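Local atomic coordinates of putative exported protein (Bordetella parapertussis, PDB entry 3OCJ), a protein that is of unknown function but carries a methyltransferase domain and so probably uses S-adenosylmethionine as a methyl donor. Residues G106-A111 with F296-A301; Q113-P118 with I300-A305; T229-L234 with S238-Q243; Q273-L278 with L286-D291. All coordinates share one frame; numbering follows the deposited sequence.

Interaction 1: residues G106-A111 with F296-A301; sequences GHFRRA and FPTVIA
Thr298 reaches from its strand to the side of the Phe108 ring, where its hydroxyl OG1 lies near the ring plane, 3.4 Å from CD1 and equally near CE1. The methyl CG2 of Thr298, 3.7 Å from Phe108 CD1, stands to one side of the ring plane, so that only the hydroxyl meets the edge end-on. The torsion sends the two branches to these different places: with chi1 at -65°, OG1 stands opposite the carbonyl carbon while CG2 stands opposite the backbone N. Thr298 OG1 also lies 3.6 Å from His107 CB, which places the hydroxyl between two successive helix residues. Neither approach is a hydrogen bond. A beta-branched residue suits a strand, and this short one lets the helix come close. Helix 96-115 here lies along strand 298-302, the antiparallel member that distinguishes the class I methyltransferase sheet from a plain Rossmann fold; the segment axes approach to 8.9 Å and run at 23° to each other. One turn on, Ala111 CB meets the CG1 branch of Ile300 at 3.8 Å. The small alanine leaves room for that branch, whose CD1 is swung to a chi2 of 92°, off the usual staggered values. The imidazole of His107 turns aside from the strand, and its ND1 accepts a nearly straight bond from Arg110 NH1 at 2.9 Å, the guanidinium lying in line with the ring plane. The same Arg110 nitrogen forms a salt bridge to Glu289 of the neighbouring strand, while Arg104 makes a cation-pi contact with Phe108.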
loop_
_atom_site.group_PDB
_atom_site.type_symbol
_atom_site.label_atom_id
_atom_site.label_comp_id
_atom_site.label_asym_id
_atom_site.label_seq_id
_atom_site.Cartn_x
_atom_site.Cartn_y
_atom_site.Cartn_z
ATOM N N GLY A 106 -3.985 8.975 5.606
ATOM C CA GLY A 106 -4.292 10.005 6.585
ATOM C C GLY A 106 -4.038 9.541 8.008
ATOM O O GLY A 106 -3.513 10.298 8.837
ATOM N N HIS A 107 -4.426 8.304 8.312
ATOM C CA HIS A 107 -4.191 7.780 9.657
ATOM C C HIS A 107 -2.697 7.596 9.943
ATOM O O HIS A 107 -2.242 7.838 11.063
ATOM C CB HIS A 107 -4.976 6.482 9.902
ATOM C CG HIS A 107 -6.460 6.676 9.921
ATOM N ND1 HIS A 107 -7.086 7.544 10.791
ATOM C CD2 HIS A 107 -7.443 6.109 9.181
ATOM C CE1 HIS A 107 -8.389 7.513 10.576
ATOM N NE2 HIS A 107 -8.633 6.654 9.601
ATOM N N PHE A 108 -1.939 7.164 8.938
ATOM C CA PHE A 108 -0.486 7.088 9.074
ATOM C C PHE A 108 0.082 8.460 9.424
ATOM O O PHE A 108 0.922 8.584 10.304
ATOM C CB PHE A 108 0.164 6.596 7.769
ATOM C CG PHE A 108 0.310 5.095 7.665
ATOM C CD1 PHE A 108 -0.762 4.243 7.909
ATOM C CD2 PHE A 108 1.515 4.538 7.275
ATOM C CE1 PHE A 108 -0.632 2.866 7.795
ATOM C CE2 PHE A 108 1.661 3.163 7.170
ATOM C CZ PHE A 108 0.574 2.318 7.415
ATOM N N ARG A 109 -0.360 9.493 8.706
ATOM C CA ARG A 109 0.164 10.824 8.956
ATOM C C ARG A 109 -0.171 11.259 10.377
ATOM O O ARG A 109 0.687 11.792 11.085
ATOM C CB ARG A 109 -0.373 11.815 7.923
ATOM C CG ARG A 109 0.334 11.722 6.577
ATOM C CD ARG A 109 -0.209 12.753 5.598
ATOM N NE ARG A 109 -0.062 14.106 6.122
ATOM C CZ ARG A 109 -0.640 15.180 5.595
ATOM N NH1 ARG A 109 -1.411 15.060 4.523
ATOM N NH2 ARG A 109 -0.446 16.373 6.141
ATOM N N ARG A 110 -1.415 11.050 10.808
ATOM C CA ARG A 110 -1.781 11.452 12.166
ATOM C C ARG A 110 -0.978 10.689 13.216
ATOM O O ARG A 110 -0.540 11.271 14.227
ATOM C CB ARG A 110 -3.286 11.273 12.429
ATOM C CG ARG A 110 -4.183 12.272 11.719
ATOM C CD ARG A 110 -5.614 12.248 12.285
ATOM N NE ARG A 110 -6.148 10.892 12.308
ATOM C CZ ARG A 110 -6.426 10.193 13.408
ATOM N NH1 ARG A 110 -6.867 8.945 13.288
ATOM N NH2 ARG A 110 -6.279 10.722 14.619
ATOM N N ALA A 111 -0.787 9.392 12.992
ATOM C CA ALA A 111 -0.077 8.566 13.964
ATOM C C ALA A 111 1.393 8.964 14.024
ATOM O O ALA A 111 1.953 9.125 15.105
ATOM C CB ALA A 111 -0.219 7.085 13.626
ATOM N N PHE A 296 -8.976 -1.323 5.268
ATOM C CA PHE A 296 -7.525 -1.152 5.293
ATOM C C PHE A 296 -7.104 -0.452 6.582
ATOM O O PHE A 296 -6.632 0.689 6.549
ATOM C CB PHE A 296 -7.083 -0.330 4.071
ATOM C CG PHE A 296 -5.667 -0.606 3.586
ATOM C CD1 PHE A 296 -4.732 -1.306 4.347
ATOM C CD2 PHE A 296 -5.296 -0.150 2.326
ATOM C CE1 PHE A 296 -3.431 -1.545 3.839
ATOM C CE2 PHE A 296 -4.019 -0.371 1.818
ATOM C CZ PHE A 296 -3.089 -1.079 2.572
ATOM N N PRO A 297 -7.237 -1.144 7.725
ATOM C CA PRO A 297 -6.869 -0.500 8.985
ATOM C C PRO A 297 -5.380 -0.219 9.109
ATOM O O PRO A 297 -4.520 -0.891 8.526
ATOM C CB PRO A 297 -7.279 -1.526 10.050
ATOM C CG PRO A 297 -8.287 -2.428 9.379
ATOM C CD PRO A 297 -7.854 -2.469 7.925
ATOM N N THR A 298 -5.105 0.792 9.924
ATOM C CA THR A 298 -3.773 1.151 10.376
ATOM C C THR A 298 -3.630 0.580 11.775
ATOM O O THR A 298 -4.599 0.557 12.542
ATOM C CB THR A 298 -3.654 2.673 10.394
ATOM O OG1 THR A 298 -3.758 3.169 9.054
ATOM C CG2 THR A 298 -2.353 3.172 11.036
ATOM N N VAL A 299 -2.438 0.113 12.113
ATOM C CA VAL A 299 -2.162 -0.329 13.470
ATOM C C VAL A 299 -0.881 0.312 13.987
ATOM O O VAL A 299 0.136 0.371 13.279
ATOM C CB VAL A 299 -2.104 -1.871 13.574
ATOM C CG1 VAL A 299 -1.031 -2.468 12.627
ATOM C CG2 VAL A 299 -1.865 -2.315 15.022
ATOM N N ILE A 300 -0.950 0.803 15.222
ATOM C CA ILE A 300 0.200 1.358 15.922
ATOM C C ILE A 300 0.541 0.396 17.052
ATOM O O ILE A 300 -0.313 0.105 17.902
ATOM C CB ILE A 300 -0.073 2.763 16.488
ATOM C CG1 ILE A 300 -0.579 3.704 15.379
ATOM C CG2 ILE A 300 1.209 3.325 17.099
ATOM C CD1 ILE A 300 -2.090 3.781 15.225
ATOM N N ALA A 301 1.771 -0.107 17.053
ATOM C CA ALA A 301 2.203 -1.154 17.979
ATOM C C ALA A 301 3.426 -0.685 18.759
ATOM O O ALA A 301 4.369 -0.168 18.173
ATOM C CB ALA A 301 2.519 -2.415 17.192
#

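Interaction 2: residues Q113-P118 with I300-A305; sequences QRHLRP and IARKPA
His115 sits at the end of helix 96-115 and turns its imidazole onto Ile300 and Arg302 of strand 298-302, the antiparallel strand of the class I methyltransferase fold. The contact falls where the helix is about to lead into strand 121-124 and where the chain approaches its C-terminus. His115 has the most surface buried here. Its CG stands opposite the carbonyl carbon (chi1 -68°), which aims the ring across the gap. Ile300 comes obliquely to the ring with its CG2 branch, 3.7 Å from His115 NE2; CG1 of that isoleucine serves the preceding turns of the helix, so the branched residue fills two places at once. Arg302 comes to the same ring by a different route. Its chain leaves the backbone anti to N and then bends at both chi2 and chi3, folding the guanidinium back until NH1 lies 3.5 Å from His115 CE1, at the edge of the imidazole. The two planes are inclined by 50°, so the groups are not stacked. An arginine suits the partly exposed strand end, since its long, bendable chain can bring the guanidinium to the histidine, and that head can still bond elsewhere: NH2 donates to the carbonyl of Gly220. The helix end has a tie of its own, because Arg117 NH1 donates to Arg114 O and to Leu116 O, each at 2.9 Å. Between the strand and the histidine a water finishes the join: it accepts from Arg302 NH2 at 2.7 Å, in the guanidinium plane, and lies 3.2 Å from His115 ND1.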
loop_
_atom_site.group_PDB
_atom_site.type_symbol
_atom_site.label_atom_id
_atom_site.label_comp_id
_atom_site.label_asym_id
_atom_site.label_seq_id
_atom_site.Cartn_x
_atom_site.Cartn_y
_atom_site.Cartn_z
ATOM N N GLN A 113 2.705 11.791 13.170
ATOM C CA GLN A 113 2.793 13.131 13.745
ATOM C C GLN A 113 2.696 13.101 15.276
ATOM O O GLN A 113 3.447 13.791 15.973
ATOM C CB GLN A 113 1.716 14.056 13.169
ATOM C CG GLN A 113 1.923 15.516 13.543
ATOM C CD GLN A 113 3.070 16.143 12.766
ATOM O OE1 GLN A 113 3.105 16.074 11.537
ATOM N NE2 GLN A 113 4.014 16.748 13.477
ATOM N N ARG A 114 1.761 12.307 15.789
ATOM C CA ARG A 114 1.541 12.156 17.222
ATOM C C ARG A 114 2.771 11.623 17.953
ATOM O O ARG A 114 3.063 12.040 19.078
ATOM C CB ARG A 114 0.349 11.215 17.457
ATOM C CG ARG A 114 0.207 10.714 18.879
ATOM C CD ARG A 114 -1.069 9.890 19.042
ATOM N NE ARG A 114 -1.081 9.179 20.315
ATOM C CZ ARG A 114 -2.131 8.532 20.811
ATOM N NH1 ARG A 114 -2.029 7.921 21.983
ATOM N NH2 ARG A 114 -3.279 8.502 20.142
ATOM N N HIS A 115 3.493 10.708 17.311
ATOM C CA HIS A 115 4.610 10.025 17.958
ATOM C C HIS A 115 5.965 10.708 17.744
ATOM O O HIS A 115 6.930 10.388 18.424
ATOM C CB HIS A 115 4.662 8.554 17.514
ATOM C CG HIS A 115 3.508 7.747 18.012
ATOM N ND1 HIS A 115 3.554 7.032 19.191
ATOM C CD2 HIS A 115 2.268 7.556 17.507
ATOM C CE1 HIS A 115 2.394 6.433 19.386
ATOM N NE2 HIS A 115 1.588 6.749 18.388
ATOM N N LEU A 116 6.022 11.645 16.801
ATOM C CA LEU A 116 7.259 12.360 16.478
ATOM C C LEU A 116 7.740 13.172 17.683
ATOM O O LEU A 116 6.936 13.793 18.378
ATOM C CB LEU A 116 6.997 13.296 15.299
ATOM C CG LEU A 116 8.107 13.648 14.309
ATOM C CD1 LEU A 116 8.595 12.404 13.580
ATOM C CD2 LEU A 116 7.577 14.678 13.318
ATOM N N ARG A 117 9.048 13.158 17.936
ATOM C CA ARG A 117 9.669 14.004 18.958
ATOM C C ARG A 117 10.976 14.559 18.390
ATOM O O ARG A 117 11.542 13.981 17.462
ATOM C CB ARG A 117 9.992 13.198 20.221
ATOM C CG ARG A 117 8.800 12.590 20.946
ATOM C CD ARG A 117 7.918 13.650 21.568
ATOM N NE ARG A 117 6.872 13.040 22.389
ATOM C CZ ARG A 117 5.695 12.645 21.918
ATOM N NH1 ARG A 117 5.406 12.807 20.637
ATOM N NH2 ARG A 117 4.800 12.093 22.728
ATOM N N PRO A 118 11.483 15.659 18.966
ATOM C CA PRO A 118 12.765 16.195 18.493
ATOM C C PRO A 118 13.857 15.131 18.533
ATOM O O PRO A 118 13.927 14.363 19.493
ATOM C CB PRO A 118 13.075 17.312 19.501
ATOM C CG PRO A 118 11.731 17.726 20.034
ATOM C CD PRO A 118 10.899 16.467 20.052
ATOM N N ILE A 300 -0.950 0.803 15.222
ATOM C CA ILE A 300 0.200 1.358 15.922
ATOM C C ILE A 300 0.541 0.396 17.052
ATOM O O ILE A 300 -0.313 0.105 17.902
ATOM C CB ILE A 300 -0.073 2.763 16.488
ATOM C CG1 ILE A 300 -0.579 3.704 15.379
ATOM C CG2 ILE A 300 1.209 3.325 17.099
ATOM C CD1 ILE A 300 -2.090 3.781 15.225
ATOM N N ALA A 301 1.771 -0.107 17.053
ATOM C CA ALA A 301 2.203 -1.154 17.979
ATOM C C ALA A 301 3.426 -0.685 18.759
ATOM O O ALA A 301 4.369 -0.168 18.173
ATOM C CB ALA A 301 2.519 -2.415 17.192
ATOM N N ARG A 302 3.426 -0.882 20.075
ATOM C CA ARG A 302 4.519 -0.403 20.915
ATOM C C ARG A 302 5.542 -1.488 21.253
ATOM O O ARG A 302 5.172 -2.621 21.543
ATOM C CB ARG A 302 3.952 0.173 22.217
ATOM C CG ARG A 302 5.002 0.554 23.247
ATOM C CD ARG A 302 5.620 1.913 22.930
ATOM N NE ARG A 302 4.606 2.963 22.840
ATOM C CZ ARG A 302 4.798 4.133 22.241
ATOM N NH1 ARG A 302 3.820 5.032 22.204
ATOM N NH2 ARG A 302 5.967 4.404 21.676
ATOM N N LYS A 303 6.824 -1.136 21.205
ATOM C CA LYS A 303 7.871 -1.975 21.771
ATOM C C LYS A 303 8.103 -1.527 23.207
ATOM O O LYS A 303 8.364 -0.355 23.453
ATOM C CB LYS A 303 9.171 -1.844 20.983
ATOM C CG LYS A 303 10.317 -2.669 21.559
ATOM C CD LYS A 303 11.506 -2.689 20.621
ATOM C CE LYS A 303 12.664 -3.477 21.229
ATOM N NZ LYS A 303 13.733 -3.747 20.221
ATOM N N PRO A 304 8.005 -2.461 24.161
ATOM C CA PRO A 304 8.182 -2.088 25.570
ATOM C C PRO A 304 9.490 -1.346 25.843
ATOM O O PRO A 304 10.524 -1.640 25.239
ATOM C CB PRO A 304 8.161 -3.440 26.285
ATOM C CG PRO A 304 7.292 -4.295 25.425
ATOM C CD PRO A 304 7.576 -3.861 24.005
ATOM N N ALA A 305 9.423 -0.378 26.754
ATOM C CA ALA A 305 10.602 0.356 27.193
ATOM C C ALA A 305 11.506 -0.583 27.976
ATOM O O ALA A 305 11.030 -1.585 28.510
ATOM C CB ALA A 305 10.188 1.545 28.060
ATOM O OXT ALA A 305 12.716 -0.375 28.089
HETATM O O HOH W 1 6.520 6.630 20.286
#

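Interaction 3: residues T229-L234 with S238-Q243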
loop_
_atom_site.group_PDB
_atom_site.type_symbol
_atom_site.label_atom_id
_atom_site.label_comp_id
_atom_site.label_asym_id
_atom_site.label_seq_id
_atom_site.Cartn_x
_atom_site.Cartn_y
_atom_site.Cartn_z
ATOM N N THR A 229 -8.139 -6.216 5.008
ATOM C CA THR A 229 -8.992 -7.184 5.706
ATOM C C THR A 229 -9.836 -8.003 4.730
ATOM O O THR A 229 -10.118 -7.556 3.607
ATOM C CB THR A 229 -9.957 -6.438 6.619
ATOM O OG1 THR A 229 -10.648 -5.487 5.800
ATOM C CG2 THR A 229 -9.190 -5.710 7.728
ATOM N N PRO A 230 -10.248 -9.206 5.148
ATOM C CA PRO A 230 -11.071 -10.066 4.285
ATOM C C PRO A 230 -12.516 -9.593 4.260
ATOM O O PRO A 230 -13.021 -9.145 5.290
ATOM C CB PRO A 230 -10.975 -11.428 4.976
ATOM C CG PRO A 230 -10.840 -11.064 6.444
ATOM C CD PRO A 230 -9.888 -9.883 6.406
ATOM N N PRO A 231 -13.183 -9.713 3.103
ATOM C CA PRO A 231 -14.605 -9.363 3.016
ATOM C C PRO A 231 -15.474 -10.457 3.633
ATOM O O PRO A 231 -14.980 -11.545 3.962
ATOM C CB PRO A 231 -14.847 -9.300 1.508
ATOM C CG PRO A 231 -13.883 -10.328 0.960
ATOM C CD PRO A 231 -12.637 -10.168 1.812
ATOM N N PRO A 232 -16.766 -10.171 3.803
ATOM C CA PRO A 232 -17.648 -11.144 4.452
ATOM C C PRO A 232 -17.704 -12.504 3.747
ATOM O O PRO A 232 -17.793 -13.509 4.442
ATOM C CB PRO A 232 -19.011 -10.443 4.434
ATOM C CG PRO A 232 -18.666 -8.986 4.457
ATOM C CD PRO A 232 -17.429 -8.869 3.598
ATOM N N ALA A 233 -17.607 -12.554 2.424
ATOM C CA ALA A 233 -17.665 -13.861 1.763
ATOM C C ALA A 233 -16.504 -14.752 2.205
ATOM O O ALA A 233 -16.649 -15.973 2.314
ATOM C CB ALA A 233 -17.670 -13.706 0.257
ATOM N N LEU A 234 -15.356 -14.135 2.472
ATOM C CA LEU A 234 -14.128 -14.880 2.732
ATOM C C LEU A 234 -13.951 -15.270 4.200
ATOM O O LEU A 234 -13.369 -16.311 4.513
ATOM C CB LEU A 234 -12.924 -14.053 2.264
ATOM C CG LEU A 234 -11.536 -14.682 2.420
ATOM C CD1 LEU A 234 -11.454 -16.013 1.661
ATOM C CD2 LEU A 234 -10.471 -13.732 1.911
ATOM N N SER A 238 -15.014 -11.035 9.108
ATOM C CA SER A 238 -14.787 -9.816 8.343
ATOM C C SER A 238 -15.268 -8.616 9.134
ATOM O O SER A 238 -16.385 -8.623 9.648
ATOM C CB SER A 238 -15.563 -9.839 7.038
ATOM O OG SER A 238 -15.408 -8.609 6.348
ATOM N N PRO A 239 -14.448 -7.560 9.205
ATOM C CA PRO A 239 -14.867 -6.309 9.849
ATOM C C PRO A 239 -15.540 -5.321 8.882
ATOM O O PRO A 239 -15.891 -4.221 9.298
ATOM C CB PRO A 239 -13.537 -5.712 10.304
ATOM C CG PRO A 239 -12.578 -6.130 9.203
ATOM C CD PRO A 239 -13.033 -7.524 8.784
ATOM N N TRP A 240 -15.673 -5.668 7.604
ATOM C CA TRP A 240 -16.229 -4.731 6.638
ATOM C C TRP A 240 -17.568 -4.188 7.101
ATOM O O TRP A 240 -18.447 -4.957 7.513
ATOM C CB TRP A 240 -16.401 -5.388 5.264
ATOM C CG TRP A 240 -15.120 -5.619 4.518
ATOM C CD1 TRP A 240 -13.860 -5.767 5.050
ATOM C CD2 TRP A 240 -14.974 -5.719 3.098
ATOM N NE1 TRP A 240 -12.949 -5.974 4.039
ATOM C CE2 TRP A 240 -13.604 -5.930 2.833
ATOM C CE3 TRP A 240 -15.871 -5.633 2.022
ATOM C CZ2 TRP A 240 -13.110 -6.072 1.533
ATOM C CZ3 TRP A 240 -15.382 -5.771 0.738
ATOM C CH2 TRP A 240 -14.012 -5.989 0.502
ATOM N N ASP A 241 -17.726 -2.867 7.031
ATOM C CA ASP A 241 -19.020 -2.234 7.272
ATOM C C ASP A 241 -19.678 -2.015 5.918
ATOM O O ASP A 241 -19.341 -1.083 5.204
ATOM C CB ASP A 241 -18.851 -0.897 8.009
ATOM C CG ASP A 241 -20.191 -0.190 8.266
ATOM O OD1 ASP A 241 -21.235 -0.690 7.793
ATOM O OD2 ASP A 241 -20.174 0.860 8.942
HETATM N N MSE A 242 -20.622 -2.881 5.565
HETATM C CA MSE A 242 -21.228 -2.798 4.240
HETATM C C MSE A 242 -22.015 -1.504 4.043
HETATM O O MSE A 242 -22.225 -1.070 2.909
HETATM C CB MSE A 242 -22.115 -4.017 3.958
HETATM C CG MSE A 242 -21.391 -5.361 4.057
HETATM SE SE MSE A 242 -19.772 -5.484 2.985
HETATM C CE MSE A 242 -20.503 -4.927 1.302
ATOM N N GLN A 243 -22.442 -0.880 5.134
ATOM C CA GLN A 243 -23.181 0.374 5.022
ATOM C C GLN A 243 -22.270 1.541 4.660
ATOM O O GLN A 243 -22.744 2.637 4.349
ATOM C CB GLN A 243 -23.934 0.684 6.319
ATOM C CG GLN A 243 -25.138 -0.212 6.536
ATOM C CD GLN A 243 -24.994 -1.079 7.767
ATOM O OE1 GLN A 243 -24.064 -1.874 7.873
ATOM N NE2 GLN A 243 -25.918 -0.928 8.710
#
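Pro231 lies flat against Trp240, its CB sitting 3.5 Å from the centroid of the six-membered ring and only 8° off the ring normal. This is a CH-pi contact of the kind prolines make well, since their rigid ring presents C-H groups to the broad indole surface. The neighbouring Pro232 crosses the indole at about a right angle, and its CD approaches Trp240 CE3 to 3.9 Å. Pro232 CG also meets the selenium of Met242 at 4.0 Å; this residue is a selenomethionine here, and its chain curls back through two bends to reach the proline. At the pyrrole end, Thr229 fits its hydroxyl to the indole edge: Trp240 NE1 lies 2.9 Å from Thr229 OG1 and makes weak hydrogen bonds to that atom and to Thr229 O, while OG1 has a stronger bond to the carbonyl of Arg294. Thr229 CB in turn receives the bump of Pro239 CG at 3.7 Å. The hollow between the two strips of chain is filled by Ser238, small enough to enter it. Its OG donates to Pro230 O at 2.7 Å, in the carbonyl plane and on a lone pair, and also accepts from Trp240 N, an ST turn that sets the direction of the chain into the tryptophan. A glycerol, probably from the crystallisation liquor, lies about 3 Å from the Trp240 side chain. The loop links strand 221-226 to helix 247-261, whose Leu250 packs on both Trp240 and Met242, while Thr229 is bonded to Leu295 in the connection leading to strand 298-302.

Interaction 4: residues Q273-L278 with L286-D291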
loop_
_atom_site.group_PDB
_atom_site.type_symbol
_atom_site.label_atom_id
_atom_site.label_comp_id
_atom_site.label_asym_id
_atom_site.label_seq_id
_atom_site.Cartn_x
_atom_site.Cartn_y
_atom_site.Cartn_z
ATOM N N GLN A 273 -6.115 -11.586 13.689
ATOM C CA GLN A 273 -4.948 -12.270 13.132
ATOM C C GLN A 273 -3.721 -11.365 13.225
ATOM O O GLN A 273 -2.649 -11.800 13.637
ATOM C CB GLN A 273 -5.189 -12.696 11.686
ATOM C CG GLN A 273 -6.161 -13.863 11.552
ATOM C CD GLN A 273 -6.450 -14.208 10.109
ATOM O OE1 GLN A 273 -6.713 -13.336 9.288
ATOM N NE2 GLN A 273 -6.405 -15.498 9.793
ATOM N N THR A 274 -3.885 -10.101 12.840
ATOM C CA THR A 274 -2.784 -9.149 12.887
ATOM C C THR A 274 -2.310 -8.950 14.329
ATOM O O THR A 274 -1.102 -8.898 14.586
ATOM C CB THR A 274 -3.202 -7.824 12.227
ATOM O OG1 THR A 274 -3.419 -8.075 10.831
ATOM C CG2 THR A 274 -2.117 -6.755 12.392
ATOM N N ARG A 275 -3.252 -8.837 15.267
ATOM C CA ARG A 275 -2.887 -8.731 16.670
ATOM C C ARG A 275 -2.041 -9.918 17.132
ATOM O O ARG A 275 -1.028 -9.737 17.798
ATOM C CB ARG A 275 -4.133 -8.623 17.548
ATOM C CG ARG A 275 -3.821 -8.796 19.029
ATOM C CD ARG A 275 -5.058 -8.597 19.901
ATOM N NE ARG A 275 -5.551 -7.224 19.846
ATOM C CZ ARG A 275 -5.036 -6.222 20.558
ATOM N NH1 ARG A 275 -4.015 -6.437 21.377
ATOM N NH2 ARG A 275 -5.541 -5.000 20.455
ATOM N N ALA A 276 -2.475 -11.124 16.778
ATOM C CA ALA A 276 -1.722 -12.325 17.141
ATOM C C ALA A 276 -0.296 -12.290 16.594
ATOM O O ALA A 276 0.660 -12.630 17.303
ATOM C CB ALA A 276 -2.464 -13.580 16.665
ATOM N N GLN A 277 -0.143 -11.877 15.341
ATOM C CA GLN A 277 1.195 -11.807 14.753
ATOM C C GLN A 277 2.057 -10.768 15.470
ATOM O O GLN A 277 3.219 -11.016 15.781
ATOM C CB GLN A 277 1.099 -11.471 13.270
ATOM C CG GLN A 277 0.384 -12.524 12.431
ATOM C CD GLN A 277 0.153 -12.057 11.024
ATOM O OE1 GLN A 277 -0.488 -11.034 10.798
ATOM N NE2 GLN A 277 0.691 -12.798 10.053
ATOM N N LEU A 278 1.482 -9.596 15.723
ATOM C CA LEU A 278 2.259 -8.524 16.334
ATOM C C LEU A 278 2.652 -8.869 17.770
ATOM O O LEU A 278 3.763 -8.548 18.211
ATOM C CB LEU A 278 1.498 -7.195 16.274
ATOM C CG LEU A 278 1.408 -6.550 14.885
ATOM C CD1 LEU A 278 0.337 -5.467 14.905
ATOM C CD2 LEU A 278 2.755 -5.967 14.463
ATOM N N LEU A 286 -1.426 -2.304 21.397
ATOM C CA LEU A 286 -1.876 -2.073 20.023
ATOM C C LEU A 286 -3.046 -1.109 19.959
ATOM O O LEU A 286 -3.982 -1.187 20.769
ATOM C CB LEU A 286 -2.294 -3.387 19.362
ATOM C CG LEU A 286 -1.215 -4.238 18.686
ATOM C CD1 LEU A 286 0.082 -4.358 19.476
ATOM C CD2 LEU A 286 -1.780 -5.613 18.320
ATOM N N ARG A 287 -2.993 -0.214 18.980
ATOM C CA ARG A 287 -4.099 0.686 18.663
ATOM C C ARG A 287 -4.412 0.551 17.180
ATOM O O ARG A 287 -3.514 0.662 16.333
ATOM C CB ARG A 287 -3.715 2.135 18.982
ATOM C CG ARG A 287 -4.650 3.206 18.397
ATOM C CD ARG A 287 -6.076 3.149 18.954
ATOM N NE ARG A 287 -6.918 4.151 18.295
ATOM C CZ ARG A 287 -8.231 4.036 18.112
ATOM N NH1 ARG A 287 -8.869 2.947 18.504
ATOM N NH2 ARG A 287 -8.900 4.996 17.489
ATOM N N PHE A 288 -5.671 0.286 16.859
ATOM C CA PHE A 288 -6.081 0.227 15.462
ATOM C C PHE A 288 -6.803 1.513 15.082
ATOM O O PHE A 288 -7.643 2.026 15.836
ATOM C CB PHE A 288 -6.986 -0.985 15.203
ATOM C CG PHE A 288 -6.291 -2.311 15.364
ATOM C CD1 PHE A 288 -5.609 -2.898 14.306
ATOM C CD2 PHE A 288 -6.331 -2.991 16.571
ATOM C CE1 PHE A 288 -4.981 -4.118 14.452
ATOM C CE2 PHE A 288 -5.699 -4.215 16.722
ATOM C CZ PHE A 288 -5.015 -4.778 15.652
ATOM N N GLU A 289 -6.474 2.053 13.918
ATOM C CA GLU A 289 -7.175 3.200 13.357
ATOM C C GLU A 289 -7.854 2.736 12.085
ATOM O O GLU A 289 -7.210 2.582 11.030
ATOM C CB GLU A 289 -6.208 4.361 13.081
ATOM C CG GLU A 289 -5.613 4.969 14.356
ATOM C CD GLU A 289 -6.618 5.818 15.136
ATOM O OE1 GLU A 289 -7.678 6.164 14.584
ATOM O OE2 GLU A 289 -6.335 6.150 16.310
ATOM N N ASP A 290 -9.150 2.469 12.185
ATOM C CA ASP A 290 -9.889 1.906 11.065
ATOM C C ASP A 290 -10.346 2.970 10.082
ATOM O O ASP A 290 -10.821 4.038 10.480
ATOM C CB ASP A 290 -11.129 1.158 11.553
ATOM C CG ASP A 290 -10.807 -0.159 12.233
ATOM O OD1 ASP A 290 -9.687 -0.681 12.069
ATOM O OD2 ASP A 290 -11.711 -0.699 12.926
ATOM N N ASP A 291 -10.238 2.664 8.796
ATOM C CA ASP A 291 -10.929 3.457 7.791
ATOM C C ASP A 291 -12.435 3.209 7.936
ATOM O O ASP A 291 -12.868 2.282 8.635
ATOM C CB ASP A 291 -10.448 3.056 6.392
ATOM C CG ASP A 291 -10.670 1.575 6.108
ATOM O OD1 ASP A 291 -10.100 0.741 6.854
ATOM O OD2 ASP A 291 -11.402 1.238 5.154
HETATM O O HOH W 2 -4.389 -3.542 22.410
HETATM O O HOH W 3 -1.677 -5.255 22.678
#
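Leu286 presses one methyl, CD2, against the helix beside Arg275, 3.7 Å from its CA and 3.8 Å from its CG. The same methyl reaches Leu278 CD1 at 4.0 Å, so an aliphatic side chain from the strand fits between residues one turn apart, and this is the close-packed half. Phe288 adds its ring edge more distantly, with CE1 at 4.4 Å from Thr274 CG2. The segments of helix 271-280 and strand 286-289 run at 147°, in roughly opposite directions, as the helix covers a border strand of the methyltransferase sheet.

The looser half belongs to the head of Arg275. Bent at chi3, its chain carries the guanidinium back over Leu286, whose CD2 lies over one face of it, offset toward the rim. Arg275 NH2 comes to the edge of the Phe288 ring, the planes 65° apart. Two waters fill in: one takes a bond from Arg275 NH2 and donates to Leu286 O at 2.9 Å, and the other accepts from Arg275 NH1 and from Leu286 N. A salt bridge to Glu279 also holds NH1. The arginine thus lends its methylenes to the apolar seam, while its charged end, through water, satisfies backbone groups of the outermost strand.

In the fold
Interactions 1, 2 and 4 gather round the antiparallel end of the seven-stranded sheet. Interactions 1 and 2, centres about 12 Å apart, use successive parts of helix 96-115 and strand 298-302, each joining segments more than 180 residues apart in the chain. Interaction 4 is about 10 Å from interaction 1, centre to centre; its strand 286-289 pairs with 298-302, and the backbones of Ile300 and Arg287 probably share a hydrogen bond. Interaction 3 comes earlier in sequence than interaction 4 and touches interaction 1 through Pro297 and Thr229, its centre some 19 Å away. Early and late chain are thereby joined round the probable methyltransferase domain.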